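Local coordinates for protein lectin (Cicer arietinum, PDB 3V6N) that agglutinates red blood cells and binds calcium and sodium ions, being a plant albumin with a four-bladed hemopexin-type beta-propeller, at residues E184-I196 and I206-P218. Residues are numbered along the deposited sequence; the frame is centred on the assembly and turned at random.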
loop_
_atom_site.group_PDB
_atom_site.type_symbol
_atom_site.label_atom_id
_atom_site.label_comp_id
_atom_site.label_asym_id
_atom_site.label_seq_id
_atom_site.Cartn_x
_atom_site.Cartn_y
_atom_site.Cartn_z
ATOM N N GLU A 184 -23.522 14.869 18.272
ATOM C CA GLU A 184 -22.698 14.110 19.211
ATOM C C GLU A 184 -21.705 13.239 18.465
ATOM O O GLU A 184 -21.951 12.811 17.330
ATOM C CB GLU A 184 -23.535 13.246 20.158
ATOM C CG GLU A 184 -24.280 14.044 21.212
ATOM C CD GLU A 184 -24.967 13.187 22.256
ATOM O OE1 GLU A 184 -24.698 11.957 22.370
ATOM O OE2 GLU A 184 -25.783 13.773 22.992
ATOM N N ALA A 185 -20.582 12.995 19.126
ATOM C CA ALA A 185 -19.497 12.217 18.583
ATOM C C ALA A 185 -18.772 11.548 19.744
ATOM O O ALA A 185 -18.816 12.036 20.886
ATOM C CB ALA A 185 -18.556 13.113 17.793
ATOM N N TYR A 186 -18.122 10.430 19.448
ATOM C CA TYR A 186 -17.316 9.719 20.417
ATOM C C TYR A 186 -15.844 9.847 20.044
ATOM O O TYR A 186 -15.476 9.710 18.873
ATOM C CB TYR A 186 -17.703 8.240 20.471
ATOM C CG TYR A 186 -19.134 7.976 20.909
ATOM C CD1 TYR A 186 -19.444 7.697 22.247
ATOM C CD2 TYR A 186 -20.179 8.005 19.988
ATOM C CE1 TYR A 186 -20.757 7.453 22.646
ATOM C CE2 TYR A 186 -21.483 7.768 20.383
ATOM C CZ TYR A 186 -21.766 7.484 21.707
ATOM O OH TYR A 186 -23.069 7.241 22.071
ATOM N N LEU A 187 -15.017 10.120 21.039
ATOM C CA LEU A 187 -13.563 10.166 20.876
ATOM C C LEU A 187 -12.970 9.028 21.677
ATOM O O LEU A 187 -13.425 8.744 22.765
ATOM C CB LEU A 187 -12.995 11.507 21.365
ATOM C CG LEU A 187 -13.684 12.806 20.912
ATOM C CD1 LEU A 187 -12.958 14.014 21.503
ATOM C CD2 LEU A 187 -13.761 12.918 19.387
ATOM N N PHE A 188 -11.959 8.368 21.139
ATOM C CA PHE A 188 -11.331 7.251 21.846
ATOM C C PHE A 188 -9.835 7.473 22.026
ATOM O O PHE A 188 -9.164 8.027 21.145
ATOM C CB PHE A 188 -11.597 5.925 21.110
ATOM C CG PHE A 188 -13.067 5.614 20.943
ATOM C CD1 PHE A 188 -13.737 5.950 19.772
ATOM C CD2 PHE A 188 -13.784 5.003 21.972
ATOM C CE1 PHE A 188 -15.098 5.674 19.624
ATOM C CE2 PHE A 188 -15.143 4.734 21.840
ATOM C CZ PHE A 188 -15.802 5.068 20.661
ATOM N N LYS A 189 -9.328 7.026 23.173
ATOM C CA LYS A 189 -7.895 6.966 23.433
ATOM C C LYS A 189 -7.602 5.947 24.546
ATOM O O LYS A 189 -8.066 6.100 25.691
ATOM C CB LYS A 189 -7.333 8.347 23.801
ATOM C CG LYS A 189 -5.810 8.399 23.820
ATOM C CD LYS A 189 -5.354 9.835 23.990
ATOM C CE LYS A 189 -3.901 10.045 23.588
ATOM N NZ LYS A 189 -3.672 11.513 23.723
ATOM N N GLY A 190 -6.831 4.909 24.202
ATOM C CA GLY A 190 -6.511 3.846 25.150
ATOM C C GLY A 190 -7.796 3.225 25.649
ATOM O O GLY A 190 -8.684 2.934 24.859
ATOM N N GLU A 191 -7.912 3.059 26.966
ATOM C CA GLU A 191 -9.116 2.472 27.560
ATOM C C GLU A 191 -10.258 3.479 27.751
ATOM O O GLU A 191 -11.305 3.121 28.303
ATOM C CB GLU A 191 -8.781 1.774 28.892
ATOM C CG GLU A 191 -8.265 2.706 29.987
ATOM C CD GLU A 191 -7.416 2.003 31.048
ATOM O OE1 GLU A 191 -6.915 2.702 31.966
ATOM O OE2 GLU A 191 -7.233 0.764 30.975
ATOM N N TYR A 192 -10.057 4.716 27.287
ATOM C CA TYR A 192 -11.002 5.805 27.530
ATOM C C TYR A 192 -11.770 6.280 26.299
ATOM O O TYR A 192 -11.313 6.147 25.169
ATOM C CB TYR A 192 -10.294 7.015 28.166
ATOM C CG TYR A 192 -9.553 6.679 29.440
ATOM C CD1 TYR A 192 -10.244 6.255 30.582
ATOM C CD2 TYR A 192 -8.163 6.766 29.504
ATOM C CE1 TYR A 192 -9.563 5.940 31.755
ATOM C CE2 TYR A 192 -7.476 6.458 30.671
ATOM C CZ TYR A 192 -8.180 6.039 31.788
ATOM O OH TYR A 192 -7.502 5.727 32.939
ATOM N N TYR A 193 -12.929 6.867 26.561
ATOM C CA TYR A 193 -13.719 7.558 25.564
ATOM C C TYR A 193 -14.270 8.837 26.193
ATOM O O TYR A 193 -14.339 8.962 27.422
ATOM C CB TYR A 193 -14.887 6.677 25.065
ATOM C CG TYR A 193 -16.103 6.715 25.981
ATOM C CD1 TYR A 193 -16.142 5.943 27.157
ATOM C CD2 TYR A 193 -17.190 7.548 25.704
ATOM C CE1 TYR A 193 -17.235 5.992 28.012
ATOM C CE2 TYR A 193 -18.290 7.593 26.555
ATOM C CZ TYR A 193 -18.304 6.817 27.701
ATOM O OH TYR A 193 -19.390 6.865 28.560
ATOM N N ALA A 194 -14.640 9.788 25.339
ATOM C CA ALA A 194 -15.491 10.905 25.724
ATOM C C ALA A 194 -16.613 11.013 24.710
ATOM O O ALA A 194 -16.393 10.830 23.510
ATOM C CB ALA A 194 -14.699 12.200 25.751
ATOM N N ARG A 195 -17.811 11.295 25.199
ATOM C CA ARG A 195 -18.927 11.639 24.346
ATOM C C ARG A 195 -19.018 13.156 24.375
ATOM O O ARG A 195 -19.299 13.723 25.412
ATOM C CB ARG A 195 -20.206 10.978 24.866
ATOM C CG ARG A 195 -21.451 11.180 24.012
ATOM C CD ARG A 195 -22.598 10.294 24.499
ATOM N NE ARG A 195 -22.802 10.435 25.936
ATOM C CZ ARG A 195 -23.757 11.164 26.508
ATOM N NH1 ARG A 195 -24.648 11.816 25.774
ATOM N NH2 ARG A 195 -23.832 11.224 27.828
ATOM N N ILE A 196 -18.754 13.805 23.242
ATOM C CA ILE A 196 -18.825 15.264 23.137
ATOM C C ILE A 196 -20.077 15.743 22.387
ATOM O O ILE A 196 -20.648 14.999 21.585
ATOM C CB ILE A 196 -17.551 15.857 22.486
ATOM C CG1 ILE A 196 -17.475 15.507 20.997
ATOM C CG2 ILE A 196 -16.301 15.362 23.206
ATOM C CD1 ILE A 196 -16.439 16.286 20.221
ATOM N N ILE A 206 -18.705 21.259 26.297
ATOM C CA ILE A 206 -19.522 20.083 26.668
ATOM C C ILE A 206 -19.224 18.814 25.836
ATOM O O ILE A 206 -19.453 18.792 24.627
ATOM C CB ILE A 206 -21.048 20.407 26.685
ATOM C CG1 ILE A 206 -21.363 21.511 27.704
ATOM C CG2 ILE A 206 -21.877 19.168 27.003
ATOM C CD1 ILE A 206 -21.524 22.897 27.111
ATOM N N MET A 207 -18.704 17.757 26.463
ATOM C CA MET A 207 -18.299 17.733 27.870
ATOM C C MET A 207 -16.888 17.114 27.989
ATOM O O MET A 207 -16.240 16.872 26.970
ATOM C CB MET A 207 -19.345 17.002 28.736
ATOM C CG MET A 207 -19.712 15.590 28.303
ATOM S SD MET A 207 -21.259 15.536 27.373
ATOM C CE MET A 207 -21.791 13.860 27.711
ATOM N N GLY A 208 -16.390 16.852 29.200
ATOM C CA GLY A 208 -17.114 17.005 30.468
ATOM C C GLY A 208 -17.286 15.666 31.172
ATOM O O GLY A 208 -17.965 15.576 32.199
ATOM N N GLY A 209 -16.678 14.624 30.604
ATOM C CA GLY A 209 -16.643 13.309 31.225
ATOM C C GLY A 209 -15.783 12.319 30.458
ATOM O O GLY A 209 -16.242 11.703 29.498
ATOM N N VAL A 210 -14.532 12.171 30.875
ATOM C CA VAL A 210 -13.673 11.115 30.342
ATOM C C VAL A 210 -13.916 9.831 31.143
ATOM O O VAL A 210 -13.500 9.730 32.294
ATOM C CB VAL A 210 -12.182 11.497 30.386
ATOM C CG1 VAL A 210 -11.327 10.383 29.806
ATOM C CG2 VAL A 210 -11.940 12.792 29.633
ATOM N N LYS A 211 -14.600 8.864 30.534
ATOM C CA LYS A 211 -14.902 7.594 31.211
ATOM C C LYS A 211 -14.250 6.378 30.549
ATOM O O LYS A 211 -13.526 6.506 29.564
ATOM C CB LYS A 211 -16.416 7.360 31.319
ATOM C CG LYS A 211 -17.195 8.412 32.084
ATOM C CD LYS A 211 -17.947 9.285 31.104
ATOM C CE LYS A 211 -19.158 9.939 31.754
ATOM N NZ LYS A 211 -18.841 11.298 32.287
ATOM N N LYS A 212 -14.526 5.203 31.105
ATOM C CA LYS A 212 -13.988 3.942 30.614
ATOM C C LYS A 212 -14.912 3.302 29.591
ATOM O O LYS A 212 -16.099 3.093 29.848
ATOM C CB LYS A 212 -13.741 2.978 31.774
ATOM C CG LYS A 212 -12.552 3.376 32.635
ATOM C CD LYS A 212 -11.924 2.168 33.309
ATOM C CE LYS A 212 -11.498 1.098 32.298
ATOM N NZ LYS A 212 -11.304 -0.236 32.931
ATOM N N THR A 213 -14.353 2.995 28.428
ATOM C CA THR A 213 -15.116 2.433 27.326
ATOM C C THR A 213 -15.896 1.165 27.712
ATOM O O THR A 213 -17.044 0.978 27.274
ATOM C CB THR A 213 -14.209 2.195 26.098
ATOM O OG1 THR A 213 -13.491 3.405 25.796
ATOM C CG2 THR A 213 -15.031 1.791 24.875
ATOM N N LEU A 214 -15.277 0.316 28.533
ATOM C CA LEU A 214 -15.888 -0.946 28.976
ATOM C C LEU A 214 -17.092 -0.752 29.916
ATOM O O LEU A 214 -17.978 -1.605 29.961
ATOM C CB LEU A 214 -14.836 -1.891 29.593
ATOM C CG LEU A 214 -13.857 -2.554 28.604
ATOM C CD1 LEU A 214 -12.754 -3.323 29.317
ATOM C CD2 LEU A 214 -14.592 -3.464 27.621
ATOM N N ASP A 215 -17.133 0.359 30.651
ATOM C CA ASP A 215 -18.328 0.702 31.438
ATOM C C ASP A 215 -19.521 1.093 30.544
ATOM O O ASP A 215 -20.670 0.786 30.866
ATOM C CB ASP A 215 -18.046 1.841 32.426
ATOM C CG ASP A 215 -17.058 1.459 33.529
ATOM O OD1 ASP A 215 -16.794 0.258 33.737
ATOM O OD2 ASP A 215 -16.554 2.381 34.212
ATOM N N TYR A 216 -19.248 1.768 29.430
ATOM C CA TYR A 216 -20.308 2.244 28.530
ATOM C C TYR A 216 -20.782 1.142 27.566
ATOM O O TYR A 216 -21.974 1.071 27.239
ATOM C CB TYR A 216 -19.807 3.470 27.764
ATOM C CG TYR A 216 -20.833 4.215 26.919
ATOM C CD1 TYR A 216 -21.773 5.050 27.509
ATOM C CD2 TYR A 216 -20.817 4.128 25.524
ATOM C CE1 TYR A 216 -22.686 5.767 26.746
ATOM C CE2 TYR A 216 -21.739 4.824 24.748
ATOM C CZ TYR A 216 -22.669 5.646 25.370
ATOM O OH TYR A 216 -23.577 6.356 24.634
ATOM N N TRP A 217 -19.850 0.300 27.117
ATOM C CA TRP A 217 -20.164 -0.853 26.294
ATOM C C TRP A 217 -19.661 -2.156 26.895
ATOM O O TRP A 217 -18.618 -2.680 26.456
ATOM C CB TRP A 217 -19.607 -0.686 24.881
ATOM C CG TRP A 217 -20.214 0.451 24.096
ATOM C CD1 TRP A 217 -21.565 0.759 23.948
ATOM C CD2 TRP A 217 -19.503 1.460 23.297
ATOM N NE1 TRP A 217 -21.732 1.864 23.159
ATOM C CE2 TRP A 217 -20.538 2.328 22.720
ATOM C CE3 TRP A 217 -18.161 1.720 23.010
ATOM C CZ2 TRP A 217 -20.222 3.418 21.914
ATOM C CZ3 TRP A 217 -17.856 2.810 22.179
ATOM C CH2 TRP A 217 -18.861 3.644 21.658
ATOM N N PRO A 218 -20.400 -2.714 27.891
ATOM C CA PRO A 218 -20.029 -4.014 28.454
ATOM C C PRO A 218 -19.941 -5.149 27.432
ATOM O O PRO A 218 -19.226 -6.125 27.667
ATOM C CB PRO A 218 -21.154 -4.290 29.472
ATOM C CG PRO A 218 -21.599 -2.929 29.901
ATOM C CD PRO A 218 -21.509 -2.095 28.644
HETATM O O HOH W 1 -11.413 3.422 24.261
HETATM O O HOH W 2 -12.268 0.775 29.180
HETATM O O HOH W 3 -18.323 11.228 27.900
#
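Strand 192-196 pairs antiparallel with the short strand 210-212, their axes 4.8 Å apart at 130°, and Tyr193 and Lys211 exchange two backbone hydrogen bonds: Tyr193 N to Lys211 O and Lys211 N to Tyr193 O. Beyond them Thr213 N, in the first turn of helix 213-216, donates to Glu191 O at 3.1 Å. Nearer Met207 the pairing gives way to water, which bridges Arg195 N and Gly209 O.

Thr213 suits the start of the helix because its hydroxyl, turned beside the backbone N (chi1 -52°), donates to a second water; that water in turn donates to Gly190 O and Tyr192 O, tying the helix start to the type II' turn 189-192. In this hemopexin-fold propeller blade, strands 175-178, 184-189, 192-197 and 210-212 follow in order, and the outermost, 210-212, runs into a short helix whose side chains pack on the second and third.

An aromatic cluster of Tyr186, Phe188, Tyr193, Tyr216 and Trp217 joins the helix end to these two strands. Tyr216 CG, trans to the backbone N (chi1 -172°), carries the ring across Tyr193, whose OH comes 3.2 Å from Tyr216 CD1, to Tyr186. Tyrosine suits both ends, joining a flat apolar ring to a hydroxyl: Tyr216 OH and Tyr186 OH share a 2.8 Å hydrogen bond, satisfying one another amid the rings. Trp217 offers a broad ring that meets Phe188 rim to rim, CZ3 to CE2 at 3.3 Å, lays CZ2 over a face of Tyr186, and sends its edge NE1 to Tyr31 O. At the other end the poorly ordered Met207, unbranched and apolar, appears to set its CE methyl over the guanidinium face of Arg195, whose NH1 makes a weak salt bridge with Glu184 OE1.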